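Local coordinates for protein transcriptional regulator (LacI family) (Clostridium acetobutylicum ATCC 824, PDB 3G85) that probably acts as a DNA-binding transcription factor of the LacI family, represented in this crystal by its periplasmic-binding-protein-like part without the DNA-binding headpiece, at residues K117-F122 / N156-S161; I166-S171 / V176-K181; I253-K258 / R262-P267. One frame throughout, in Å; residues are numbered along the deposited sequence.

Contact 1 (K117-F122 / N156-S161); sequences KASLLF and NGIKIS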
ATOM      1  N   LYS A 117      -6.943  -4.922  11.802  1.00 24.15           N
ATOM      2  CA  LYS A 117      -8.170  -5.525  11.285  1.00 24.16           C
ATOM      3  C   LYS A 117      -7.965  -6.950  10.772  1.00 23.94           C
ATOM      4  O   LYS A 117      -8.862  -7.774  10.924  1.00 23.23           O
ATOM      5  CB  LYS A 117      -8.788  -4.696  10.142  1.00 24.32           C
ATOM      6  CG  LYS A 117      -9.223  -3.289  10.502  1.00 26.86           C
ATOM      7  CD  LYS A 117      -9.991  -2.635   9.327  1.00 25.03           C
ATOM      8  CE  LYS A 117     -10.053  -1.118   9.565  1.00 26.50           C
ATOM      9  NZ  LYS A 117     -10.815  -0.403   8.504  1.00 25.06           N
ATOM     10  N   ALA A 118      -6.836  -7.221  10.100  1.00 22.95           N
ATOM     11  CA  ALA A 118      -6.569  -8.580   9.597  1.00 24.83           C
ATOM     12  C   ALA A 118      -6.463  -9.541  10.789  1.00 25.24           C
ATOM     13  O   ALA A 118      -7.097 -10.599  10.801  1.00 26.56           O
ATOM     14  CB  ALA A 118      -5.309  -8.607   8.760  1.00 23.54           C
ATOM     15  N   SER A 119      -5.708  -9.138  11.804  1.00 26.15           N
ATOM     16  CA  SER A 119      -5.591  -9.935  13.029  1.00 27.56           C
ATOM     17  C   SER A 119      -6.912 -10.183  13.743  1.00 27.68           C
ATOM     18  O   SER A 119      -7.210 -11.325  14.125  1.00 27.73           O
ATOM     19  CB  SER A 119      -4.608  -9.305  13.998  1.00 28.05           C
ATOM     20  OG  SER A 119      -4.498 -10.167  15.128  1.00 27.85           O
ATOM     21  N   LEU A 120      -7.705  -9.125  13.923  1.00 28.06           N
ATOM     22  CA  LEU A 120      -9.001  -9.254  14.603  1.00 28.48           C
ATOM     23  C   LEU A 120      -9.986 -10.144  13.862  1.00 29.14           C
ATOM     24  O   LEU A 120     -10.854 -10.757  14.484  1.00 29.89           O
ATOM     25  CB  LEU A 120      -9.602  -7.869  14.934  1.00 28.18           C
ATOM     26  CG  LEU A 120      -8.775  -7.058  15.954  1.00 29.81           C
ATOM     27  CD1 LEU A 120      -9.275  -5.617  16.123  1.00 28.61           C
ATOM     28  CD2 LEU A 120      -8.645  -7.763  17.327  1.00 30.69           C
ATOM     29  N   LEU A 121      -9.873 -10.233  12.535  1.00 28.67           N
ATOM     30  CA  LEU A 121     -10.725 -11.156  11.787  1.00 28.76           C
ATOM     31  C   LEU A 121     -10.384 -12.596  12.205  1.00 29.21           C
ATOM     32  O   LEU A 121     -11.279 -13.436  12.410  1.00 30.00           O
ATOM     33  CB  LEU A 121     -10.536 -10.972  10.260  1.00 28.77           C
ATOM     34  CG  LEU A 121     -11.417 -11.823   9.322  1.00 29.14           C
ATOM     35  CD1 LEU A 121     -11.571 -11.236   7.962  1.00 27.99           C
ATOM     36  CD2 LEU A 121     -10.909 -13.249   9.175  1.00 32.67           C
ATOM     37  N   PHE A 122      -9.089 -12.887  12.300  1.00 29.63           N
ATOM     38  CA  PHE A 122      -8.631 -14.206  12.759  1.00 29.95           C
ATOM     39  C   PHE A 122      -9.024 -14.442  14.234  1.00 31.59           C
ATOM     40  O   PHE A 122      -9.460 -15.548  14.589  1.00 31.77           O
ATOM     41  CB  PHE A 122      -7.108 -14.344  12.604  1.00 29.02           C
ATOM     42  CG  PHE A 122      -6.638 -14.403  11.145  1.00 28.75           C
ATOM     43  CD1 PHE A 122      -7.406 -15.056  10.181  1.00 28.43           C
ATOM     44  CD2 PHE A 122      -5.427 -13.821  10.759  1.00 27.64           C
ATOM     45  CE1 PHE A 122      -6.979 -15.121   8.836  1.00 28.54           C
ATOM     46  CE2 PHE A 122      -4.983 -13.915   9.427  1.00 29.37           C
ATOM     47  CZ  PHE A 122      -5.770 -14.576   8.476  1.00 27.64           C
ATOM     48  N   ASN A 156      -4.192 -10.968  21.245  1.00 35.14           N
ATOM     49  CA  ASN A 156      -5.410 -11.769  21.184  1.00 35.44           C
ATOM     50  C   ASN A 156      -5.206 -13.284  21.233  1.00 35.52           C
ATOM     51  O   ASN A 156      -6.099 -14.046  20.841  1.00 36.42           O
ATOM     52  CB  ASN A 156      -6.247 -11.395  19.954  1.00 35.81           C
ATOM     53  CG  ASN A 156      -6.839  -9.999  20.046  1.00 35.79           C
ATOM     54  OD1 ASN A 156      -6.178  -9.002  19.746  1.00 35.21           O
ATOM     55  ND2 ASN A 156      -8.092  -9.927  20.455  1.00 34.56           N
ATOM     56  N   GLY A 157      -4.033 -13.706  21.672  1.00 35.72           N
ATOM     57  CA  GLY A 157      -3.744 -15.125  21.861  1.00 36.55           C
ATOM     58  C   GLY A 157      -3.560 -15.908  20.578  1.00 36.89           C
ATOM     59  O   GLY A 157      -3.830 -17.121  20.532  1.00 37.80           O
ATOM     60  N   ILE A 158      -3.119 -15.227  19.522  1.00 35.97           N
ATOM     61  CA  ILE A 158      -2.767 -15.903  18.265  1.00 34.73           C
ATOM     62  C   ILE A 158      -1.246 -15.989  18.189  1.00 34.85           C
ATOM     63  O   ILE A 158      -0.561 -14.952  18.130  1.00 33.90           O
ATOM     64  CB  ILE A 158      -3.340 -15.157  17.028  1.00 34.92           C
ATOM     65  CG1 ILE A 158      -4.870 -15.029  17.128  1.00 34.25           C
ATOM     66  CG2 ILE A 158      -2.918 -15.865  15.737  1.00 33.83           C
ATOM     67  CD1 ILE A 158      -5.509 -14.115  16.059  1.00 34.82           C
ATOM     68  N   LYS A 159      -0.706 -17.211  18.222  1.00 35.22           N
ATOM     69  CA  LYS A 159       0.752 -17.398  18.171  1.00 36.90           C
ATOM     70  C   LYS A 159       1.267 -17.139  16.753  1.00 35.66           C
ATOM     71  O   LYS A 159       0.704 -17.645  15.810  1.00 35.72           O
ATOM     72  CB  LYS A 159       1.146 -18.826  18.603  1.00 37.00           C
ATOM     73  CG  LYS A 159       2.670 -19.049  18.705  1.00 40.86           C
ATOM     74  CD  LYS A 159       3.055 -20.523  19.009  1.00 40.38           C
ATOM     75  CE  LYS A 159       4.599 -20.690  19.067  1.00 43.16           C
ATOM     76  NZ  LYS A 159       5.070 -22.133  18.960  1.00 45.87           N
ATOM     77  N   ILE A 160       2.316 -16.339  16.614  1.00 35.40           N
ATOM     78  CA  ILE A 160       3.046 -16.277  15.356  1.00 36.61           C
ATOM     79  C   ILE A 160       4.493 -16.596  15.621  1.00 37.55           C
ATOM     80  O   ILE A 160       5.281 -15.698  15.954  1.00 38.56           O
ATOM     81  CB  ILE A 160       3.034 -14.890  14.627  1.00 36.56           C
ATOM     82  CG1 ILE A 160       1.734 -14.123  14.840  1.00 37.12           C
ATOM     83  CG2 ILE A 160       3.377 -15.063  13.128  1.00 35.24           C
ATOM     84  CD1 ILE A 160       0.592 -14.729  14.091  1.00 39.46           C
ATOM     85  N   SER A 161       4.840 -17.863  15.425  1.00 38.10           N
ATOM     86  CA  SER A 161       6.223 -18.323  15.498  1.00 38.53           C
ATOM     87  C   SER A 161       7.063 -17.614  14.440  1.00 39.15           C
ATOM     88  O   SER A 161       6.617 -17.426  13.304  1.00 38.36           O
ATOM     89  CB  SER A 161       6.267 -19.838  15.310  1.00 38.49           C
ATOM     90  OG  SER A 161       5.221 -20.459  16.068  1.00 39.57           O
TER
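I158 makes the buried half of this contact, pushing the end of its longer branch against one face of helix 111-124. Its CD1 lies 3.8 Å from F122 CB and 3.8 Å from the backbone oxygen S119 O, so a single methyl group rests on the helix surface between two residues almost one turn apart. The branch gets there because CG1 stands anti to the carbonyl carbon (chi1 -58°) and the chain then runs on extended. F122 offers only the root of its side chain to I158; the ring turns away into the interior, toward V221 of strand 219-224 and A191 of strand 191-194. The hydroxyl of S119 stands further off, its OG 4.2 Å from I158 CD1, and the same side chain also touches T152 and C153.

The setting is that of an alpha/beta domain of the periplasmic-binding-protein type, in which helices pack on the faces of a largely parallel sheet. Here helix 111-124 meets the residues that leave helix 140-155 on the way to edge strand 165-167, and I158 also touches A130, just ahead of strand 131-134.

The solvent side is simpler and more open: the single methyl L120 CD2 meets the side-chain amide of N156, just past helix 140-155; the two side chains cross at about a right angle. No hydrogen bond joins the segments, and both L120 and N156 remain partly exposed.

Contact 2 (I166-S171 / V176-K181); sequences IAAENS and VDAAKK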
ATOM      1  N   ILE A 166       7.584 -15.680   6.494  1.00 27.56           N
ATOM      2  CA  ILE A 166       8.329 -16.124   5.321  1.00 27.54           C
ATOM      3  C   ILE A 166       8.484 -14.928   4.389  1.00 27.40           C
ATOM      4  O   ILE A 166       7.467 -14.311   4.006  1.00 26.71           O
ATOM      5  CB  ILE A 166       7.557 -17.264   4.588  1.00 27.30           C
ATOM      6  CG1 ILE A 166       7.321 -18.449   5.537  1.00 27.16           C
ATOM      7  CG2 ILE A 166       8.252 -17.700   3.321  1.00 27.45           C
ATOM      8  CD1 ILE A 166       6.378 -19.514   4.997  1.00 27.32           C
ATOM      9  N   ALA A 167       9.729 -14.592   4.052  1.00 27.59           N
ATOM     10  CA  ALA A 167      10.006 -13.526   3.095  1.00 27.65           C
ATOM     11  C   ALA A 167       9.524 -13.963   1.716  1.00 28.05           C
ATOM     12  O   ALA A 167       9.582 -15.165   1.377  1.00 28.34           O
ATOM     13  CB  ALA A 167      11.500 -13.178   3.059  1.00 28.51           C
ATOM     14  N   ALA A 168       9.052 -13.001   0.922  1.00 27.06           N
ATOM     15  CA  ALA A 168       8.667 -13.269  -0.468  1.00 27.09           C
ATOM     16  C   ALA A 168       8.899 -12.066  -1.363  1.00 27.62           C
ATOM     17  O   ALA A 168       8.849 -10.909  -0.909  1.00 27.81           O
ATOM     18  CB  ALA A 168       7.183 -13.669  -0.531  1.00 26.19           C
ATOM     19  N   GLU A 169       9.124 -12.323  -2.650  1.00 27.88           N
ATOM     20  CA  GLU A 169       9.066 -11.242  -3.637  1.00 29.58           C
ATOM     21  C   GLU A 169       7.635 -10.815  -3.884  1.00 28.72           C
ATOM     22  O   GLU A 169       6.712 -11.647  -3.834  1.00 27.97           O
ATOM     23  CB  GLU A 169       9.662 -11.677  -4.962  1.00 31.65           C
ATOM     24  CG  GLU A 169      11.118 -11.351  -5.101  1.00 37.51           C
ATOM     25  CD  GLU A 169      11.782 -12.216  -6.155  1.00 46.01           C
ATOM     26  OE1 GLU A 169      11.049 -12.875  -6.964  1.00 47.94           O
ATOM     27  OE2 GLU A 169      13.042 -12.244  -6.166  1.00 49.94           O
ATOM     28  N   ASN A 170       7.447  -9.510  -4.137  1.00 28.41           N
ATOM     29  CA  ASN A 170       6.113  -8.976  -4.309  1.00 28.12           C
ATOM     30  C   ASN A 170       5.616  -9.204  -5.734  1.00 28.17           C
ATOM     31  O   ASN A 170       5.612  -8.268  -6.562  1.00 28.35           O
ATOM     32  CB  ASN A 170       6.021  -7.501  -3.953  1.00 28.55           C
ATOM     33  CG  ASN A 170       4.582  -7.018  -3.851  1.00 29.37           C
ATOM     34  OD1 ASN A 170       3.620  -7.777  -4.064  1.00 29.27           O
ATOM     35  ND2 ASN A 170       4.425  -5.748  -3.529  1.00 29.85           N
ATOM     36  N   SER A 171       5.192 -10.431  -6.012  1.00 25.93           N
ATOM     37  CA  SER A 171       4.635 -10.771  -7.335  1.00 25.34           C
ATOM     38  C   SER A 171       3.831 -12.039  -7.148  1.00 25.07           C
ATOM     39  O   SER A 171       3.930 -12.688  -6.073  1.00 23.31           O
ATOM     40  CB  SER A 171       5.744 -10.989  -8.369  1.00 25.28           C
ATOM     41  OG  SER A 171       6.531 -12.129  -8.042  1.00 27.46           O
ATOM     42  N   VAL A 176       3.803 -17.771  -5.240  1.00 23.57           N
ATOM     43  CA  VAL A 176       3.925 -19.189  -5.591  1.00 24.97           C
ATOM     44  C   VAL A 176       5.171 -19.766  -4.872  1.00 25.07           C
ATOM     45  O   VAL A 176       5.045 -20.743  -4.166  1.00 26.19           O
ATOM     46  CB  VAL A 176       3.990 -19.420  -7.126  1.00 24.66           C
ATOM     47  CG1 VAL A 176       4.416 -20.870  -7.453  1.00 25.80           C
ATOM     48  CG2 VAL A 176       2.599 -19.111  -7.766  1.00 25.96           C
ATOM     49  N   ASP A 177       6.329 -19.119  -5.007  1.00 24.83           N
ATOM     50  CA  ASP A 177       7.542 -19.569  -4.334  1.00 25.31           C
ATOM     51  C   ASP A 177       7.382 -19.673  -2.798  1.00 25.97           C
ATOM     52  O   ASP A 177       7.818 -20.667  -2.175  1.00 24.89           O
ATOM     53  CB  ASP A 177       8.716 -18.678  -4.724  1.00 26.53           C
ATOM     54  CG  ASP A 177       9.153 -18.864  -6.168  1.00 28.80           C
ATOM     55  OD1 ASP A 177       8.737 -19.840  -6.824  1.00 33.39           O
ATOM     56  OD2 ASP A 177       9.900 -17.987  -6.660  1.00 34.23           O
ATOM     57  N   ALA A 178       6.711 -18.687  -2.200  1.00 24.28           N
ATOM     58  CA  ALA A 178       6.513 -18.641  -0.763  1.00 24.30           C
ATOM     59  C   ALA A 178       5.597 -19.774  -0.289  1.00 24.57           C
ATOM     60  O   ALA A 178       5.849 -20.377   0.754  1.00 25.62           O
ATOM     61  CB  ALA A 178       5.949 -17.261  -0.330  1.00 22.80           C
ATOM     62  N   ALA A 179       4.533 -20.064  -1.041  1.00 24.78           N
ATOM     63  CA  ALA A 179       3.591 -21.108  -0.651  1.00 25.48           C
ATOM     64  C   ALA A 179       4.261 -22.485  -0.690  1.00 26.61           C
ATOM     65  O   ALA A 179       3.937 -23.361   0.125  1.00 26.97           O
ATOM     66  CB  ALA A 179       2.376 -21.103  -1.572  1.00 26.03           C
ATOM     67  N   LYS A 180       5.161 -22.675  -1.649  1.00 27.54           N
ATOM     68  CA  LYS A 180       5.898 -23.944  -1.771  1.00 29.75           C
ATOM     69  C   LYS A 180       6.768 -24.180  -0.518  1.00 29.57           C
ATOM     70  O   LYS A 180       6.862 -25.302  -0.014  1.00 29.71           O
ATOM     71  CB  LYS A 180       6.717 -23.973  -3.055  1.00 29.21           C
ATOM     72  CG  LYS A 180       5.864 -24.092  -4.299  1.00 31.03           C
ATOM     73  CD  LYS A 180       6.693 -24.238  -5.579  1.00 32.74           C
ATOM     74  CE  LYS A 180       5.786 -24.323  -6.806  1.00 38.25           C
ATOM     75  NZ  LYS A 180       6.600 -24.538  -8.067  1.00 43.58           N
ATOM     76  N   LYS A 181       7.353 -23.113   0.009  1.00 29.90           N
ATOM     77  CA  LYS A 181       8.094 -23.187   1.289  1.00 28.87           C
ATOM     78  C   LYS A 181       7.145 -23.393   2.451  1.00 29.70           C
ATOM     79  O   LYS A 181       7.388 -24.255   3.303  1.00 29.26           O
ATOM     80  CB  LYS A 181       8.895 -21.919   1.528  1.00 28.76           C
ATOM     81  CG  LYS A 181       9.839 -21.605   0.450  1.00 29.45           C
ATOM     82  CD  LYS A 181      10.570 -20.302   0.732  1.00 29.77           C
ATOM     83  CE  LYS A 181      11.349 -19.906  -0.521  1.00 33.40           C
ATOM     84  NZ  LYS A 181      11.983 -18.568  -0.440  1.00 33.21           N
TER
HETATM   85  O   HOH W   1       9.623 -17.075  -0.654  1.00 29.35           O
HETATM   86  O   HOH W   2      10.466 -15.654  -5.372  1.00 35.11           O
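With chi1 of I166 at -58°, CG1 lies beside the backbone N and CG2 is left to face helix 172-182, while K181, extended beyond its own chi1 of -57°, reaches back toward 166-171. I166 CG2 sits 4.3 Å from A178 CB and the same 4.3 Å from K181 CD, a loose contact. Closer packing comes two residues further along the chain, where A168 CB meets the same A178 CB methyl to methyl at 3.8 Å. With so little side chain between them, the CA atoms of A168 and A178 are 5.8 Å apart. I133 of strand 131-134 touches both alanines from the sheet side.

This is a strand-to-helix turn of an alpha/beta fold: edge strand 165-167 runs out into a short connection, and S171 at the N-cap position begins the helix, its OG bonded to G174 N.

Polar links go through water. One molecule donates to A167 O and accepts from K181 NZ, both at 2.8 Å; another donates to D177 OD2 at 2.7 Å and only weakly to E169 OE1. Direct contact is thus left to carbon atoms, and the water between the carboxylates may ease the repulsion of their like charges.

Contact 3 (I253-K258 / R262-P267); sequences ISLVEK and RDIENP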
ATOM      1  N   ILE A 253      -5.204  15.634  -5.339  1.00 25.88           N
ATOM      2  CA  ILE A 253      -5.567  16.769  -6.203  1.00 28.70           C
ATOM      3  C   ILE A 253      -6.331  17.865  -5.429  1.00 28.48           C
ATOM      4  O   ILE A 253      -6.066  19.050  -5.623  1.00 29.77           O
ATOM      5  CB  ILE A 253      -6.419  16.297  -7.400  1.00 28.46           C
ATOM      6  CG1 ILE A 253      -5.595  15.316  -8.261  1.00 28.71           C
ATOM      7  CG2 ILE A 253      -7.038  17.497  -8.182  1.00 28.85           C
ATOM      8  CD1 ILE A 253      -6.301  14.863  -9.527  1.00 30.13           C
ATOM      9  N   SER A 254      -7.266  17.457  -4.567  1.00 28.79           N
ATOM     10  CA  SER A 254      -8.029  18.404  -3.737  1.00 29.10           C
ATOM     11  C   SER A 254      -7.108  19.251  -2.902  1.00 28.04           C
ATOM     12  O   SER A 254      -7.310  20.480  -2.823  1.00 27.76           O
ATOM     13  CB  SER A 254      -8.976  17.680  -2.771  1.00 29.45           C
ATOM     14  OG  SER A 254      -9.984  16.985  -3.466  1.00 33.87           O
ATOM     15  N   LEU A 255      -6.160  18.592  -2.238  1.00 25.72           N
ATOM     16  CA  LEU A 255      -5.170  19.271  -1.416  1.00 25.53           C
ATOM     17  C   LEU A 255      -4.327  20.225  -2.264  1.00 25.44           C
ATOM     18  O   LEU A 255      -4.105  21.378  -1.877  1.00 23.75           O
ATOM     19  CB  LEU A 255      -4.243  18.286  -0.714  1.00 25.45           C
ATOM     20  CG  LEU A 255      -4.757  17.427   0.430  1.00 26.98           C
ATOM     21  CD1 LEU A 255      -3.550  16.859   1.179  1.00 26.01           C
ATOM     22  CD2 LEU A 255      -5.635  18.267   1.368  1.00 27.64           C
ATOM     23  N   VAL A 256      -3.844  19.737  -3.416  1.00 24.42           N
ATOM     24  CA  VAL A 256      -3.063  20.584  -4.306  1.00 24.59           C
ATOM     25  C   VAL A 256      -3.773  21.915  -4.650  1.00 24.41           C
ATOM     26  O   VAL A 256      -3.196  22.999  -4.513  1.00 24.78           O
ATOM     27  CB  VAL A 256      -2.695  19.814  -5.594  1.00 25.12           C
ATOM     28  CG1 VAL A 256      -2.410  20.785  -6.758  1.00 25.20           C
ATOM     29  CG2 VAL A 256      -1.492  18.942  -5.285  1.00 24.98           C
ATOM     30  N   GLU A 257      -5.017  21.805  -5.077  1.00 24.76           N
ATOM     31  CA  GLU A 257      -5.860  22.926  -5.442  1.00 27.02           C
ATOM     32  C   GLU A 257      -6.006  23.900  -4.266  1.00 27.55           C
ATOM     33  O   GLU A 257      -5.846  25.101  -4.438  1.00 27.45           O
ATOM     34  CB  GLU A 257      -7.206  22.365  -5.869  1.00 28.62           C
ATOM     35  CG  GLU A 257      -8.332  23.346  -6.068  1.00 34.71           C
ATOM     36  CD  GLU A 257      -9.351  22.833  -7.084  1.00 42.74           C
ATOM     37  OE1 GLU A 257      -9.444  21.592  -7.303  1.00 47.05           O
ATOM     38  OE2 GLU A 257     -10.043  23.690  -7.681  1.00 48.37           O
ATOM     39  N   LYS A 258      -6.251  23.368  -3.068  1.00 26.34           N
ATOM     40  CA  LYS A 258      -6.445  24.215  -1.896  1.00 27.04           C
ATOM     41  C   LYS A 258      -5.130  24.874  -1.449  1.00 27.05           C
ATOM     42  O   LYS A 258      -5.127  25.997  -0.866  1.00 26.37           O
ATOM     43  CB  LYS A 258      -7.105  23.389  -0.807  1.00 27.45           C
ATOM     44  CG  LYS A 258      -8.547  23.019  -1.181  1.00 29.60           C
ATOM     45  CD  LYS A 258      -9.168  22.015  -0.218  1.00 34.86           C
ATOM     46  CE  LYS A 258     -10.551  21.529  -0.685  1.00 33.08           C
ATOM     47  NZ  LYS A 258     -11.522  22.675  -0.839  1.00 37.97           N
ATOM     48  N   ARG A 262      -4.167  28.860  -1.742  1.00 31.29           N
ATOM     49  CA  ARG A 262      -3.877  29.336  -0.374  1.00 32.34           C
ATOM     50  C   ARG A 262      -5.037  29.281   0.641  1.00 31.36           C
ATOM     51  O   ARG A 262      -5.061  30.044   1.624  1.00 31.77           O
ATOM     52  CB  ARG A 262      -3.292  30.760  -0.417  1.00 33.58           C
ATOM     53  CG  ARG A 262      -2.038  30.909  -1.305  1.00 38.26           C
ATOM     54  CD  ARG A 262      -0.782  30.484  -0.562  1.00 45.64           C
ATOM     55  NE  ARG A 262       0.441  30.973  -1.211  1.00 53.36           N
ATOM     56  CZ  ARG A 262       1.089  30.350  -2.205  1.00 55.60           C
ATOM     57  NH1 ARG A 262       0.640  29.198  -2.697  1.00 56.43           N
ATOM     58  NH2 ARG A 262       2.195  30.886  -2.715  1.00 56.29           N
ATOM     59  N   ASP A 263      -6.009  28.410   0.417  1.00 30.08           N
ATOM     60  CA  ASP A 263      -7.006  28.149   1.452  1.00 29.04           C
ATOM     61  C   ASP A 263      -6.346  27.438   2.651  1.00 27.75           C
ATOM     62  O   ASP A 263      -6.644  27.732   3.816  1.00 26.20           O
ATOM     63  CB  ASP A 263      -8.139  27.276   0.921  1.00 29.36           C
ATOM     64  CG  ASP A 263      -8.803  27.863  -0.307  1.00 34.86           C
ATOM     65  OD1 ASP A 263      -9.041  29.077  -0.313  1.00 36.71           O
ATOM     66  OD2 ASP A 263      -9.081  27.109  -1.271  1.00 39.65           O
ATOM     67  N   ILE A 264      -5.502  26.450   2.351  1.00 26.53           N
ATOM     68  CA  ILE A 264      -4.903  25.654   3.400  1.00 25.81           C
ATOM     69  C   ILE A 264      -3.385  25.812   3.418  1.00 25.07           C
ATOM     70  O   ILE A 264      -2.794  26.321   2.476  1.00 24.35           O
ATOM     71  CB  ILE A 264      -5.322  24.145   3.331  1.00 26.03           C
ATOM     72  CG1 ILE A 264      -4.759  23.472   2.067  1.00 27.12           C
ATOM     73  CG2 ILE A 264      -6.871  23.987   3.445  1.00 26.06           C
ATOM     74  CD1 ILE A 264      -5.001  21.915   2.068  1.00 27.74           C
ATOM     75  N   GLU A 265      -2.785  25.290   4.471  1.00 23.33           N
ATOM     76  CA  GLU A 265      -1.396  25.440   4.755  1.00 24.42           C
ATOM     77  C   GLU A 265      -0.768  24.073   5.070  1.00 23.74           C
ATOM     78  O   GLU A 265      -1.459  23.064   5.347  1.00 23.07           O
ATOM     79  CB  GLU A 265      -1.265  26.445   5.937  1.00 24.78           C
ATOM     80  CG  GLU A 265       0.089  26.799   6.420  1.00 29.40           C
ATOM     81  CD  GLU A 265       1.025  27.281   5.302  1.00 31.93           C
ATOM     82  OE1 GLU A 265       1.156  28.502   5.122  1.00 32.27           O
ATOM     83  OE2 GLU A 265       1.623  26.432   4.614  1.00 31.45           O
ATOM     84  N   ASN A 266       0.558  24.015   5.015  1.00 23.27           N
ATOM     85  CA  ASN A 266       1.279  22.787   5.301  1.00 23.44           C
ATOM     86  C   ASN A 266       1.721  22.737   6.745  1.00 24.22           C
ATOM     87  O   ASN A 266       2.162  23.760   7.270  1.00 25.14           O
ATOM     88  CB  ASN A 266       2.516  22.711   4.392  1.00 24.24           C
ATOM     89  CG  ASN A 266       2.153  22.712   2.944  1.00 23.98           C
ATOM     90  OD1 ASN A 266       1.433  21.825   2.450  1.00 23.74           O
ATOM     91  ND2 ASN A 266       2.635  23.708   2.235  1.00 25.47           N
ATOM     92  N   PRO A 267       1.625  21.561   7.409  1.00 23.53           N
ATOM     93  CA  PRO A 267       1.089  20.268   6.944  1.00 24.64           C
ATOM     94  C   PRO A 267      -0.412  20.084   7.199  1.00 24.32           C
ATOM     95  O   PRO A 267      -0.891  20.259   8.319  1.00 25.25           O
ATOM     96  CB  PRO A 267       1.882  19.259   7.772  1.00 23.73           C
ATOM     97  CG  PRO A 267       2.073  19.960   9.119  1.00 25.01           C
ATOM     98  CD  PRO A 267       2.144  21.456   8.790  1.00 24.15           C
TER
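K258 O receives two backbone N-H groups from the chain that has just left its own helix. I264 N gives the straighter bond, 3.3 Å long with an N-H...O angle of 170°, and reaches the oxygen from above the carbonyl plane. D263 N is nearer, at 2.9 Å, yet its angle of 124° makes that bond weak.

Beneath this polar grip lies an apolar one. I264 holds CG1 between its backbone N and carbonyl carbon, at a chi1 of 67°, and from there the extended branch points to the helix. Its CG1 comes 3.7 Å from K258 CB, and CD1 goes further, to 3.8 Å from L255 CD2, with the side chains of L255 and I264 crossing at about a right angle. L259 touches I264 as well.

The reversal that makes this possible is a Schellman motif at the C-terminal end of helix 245-260: R262 takes up positive phi, and the chain folds back on the last turn. Beyond it the chain heads for strand 269-272, an edge strand of the parallel sheet on which helix 245-260 packs, passing a cis peptide bond before P267. L255 meanwhile extends the apolar patch inward, touching I95 of strand 94-97 and T268.

On the exposed flank D263 OD2 passes 4.1 Å from K258 CG, a contact with the aliphatic part of the lysine. K258 NZ stays 5.1 Å from D263 OD2, too far for a salt bridge, while that carboxylate oxygen takes a hydrogen bond from N261 ND2.

From the N terminus, contact 1 comes first and closes the longest of the three loops: after strand 131-134 and helix 140-155, it brings the residues beyond that helix back to helix 111-124. Contact 2 follows within the same domain, spanning only the first turn of helix 172-182 to fold that helix against the edge strand leading into it. The chain later crosses to the other domain, where contact 3 turns the end of helix 245-260 toward strand 269-272. All three lie in series, with no nesting or crossing. Centres of contacts 1 and 2 are about 21 Å apart, whereas contact 3 lies across the chain's centre from both, about 39 and 41 Å away.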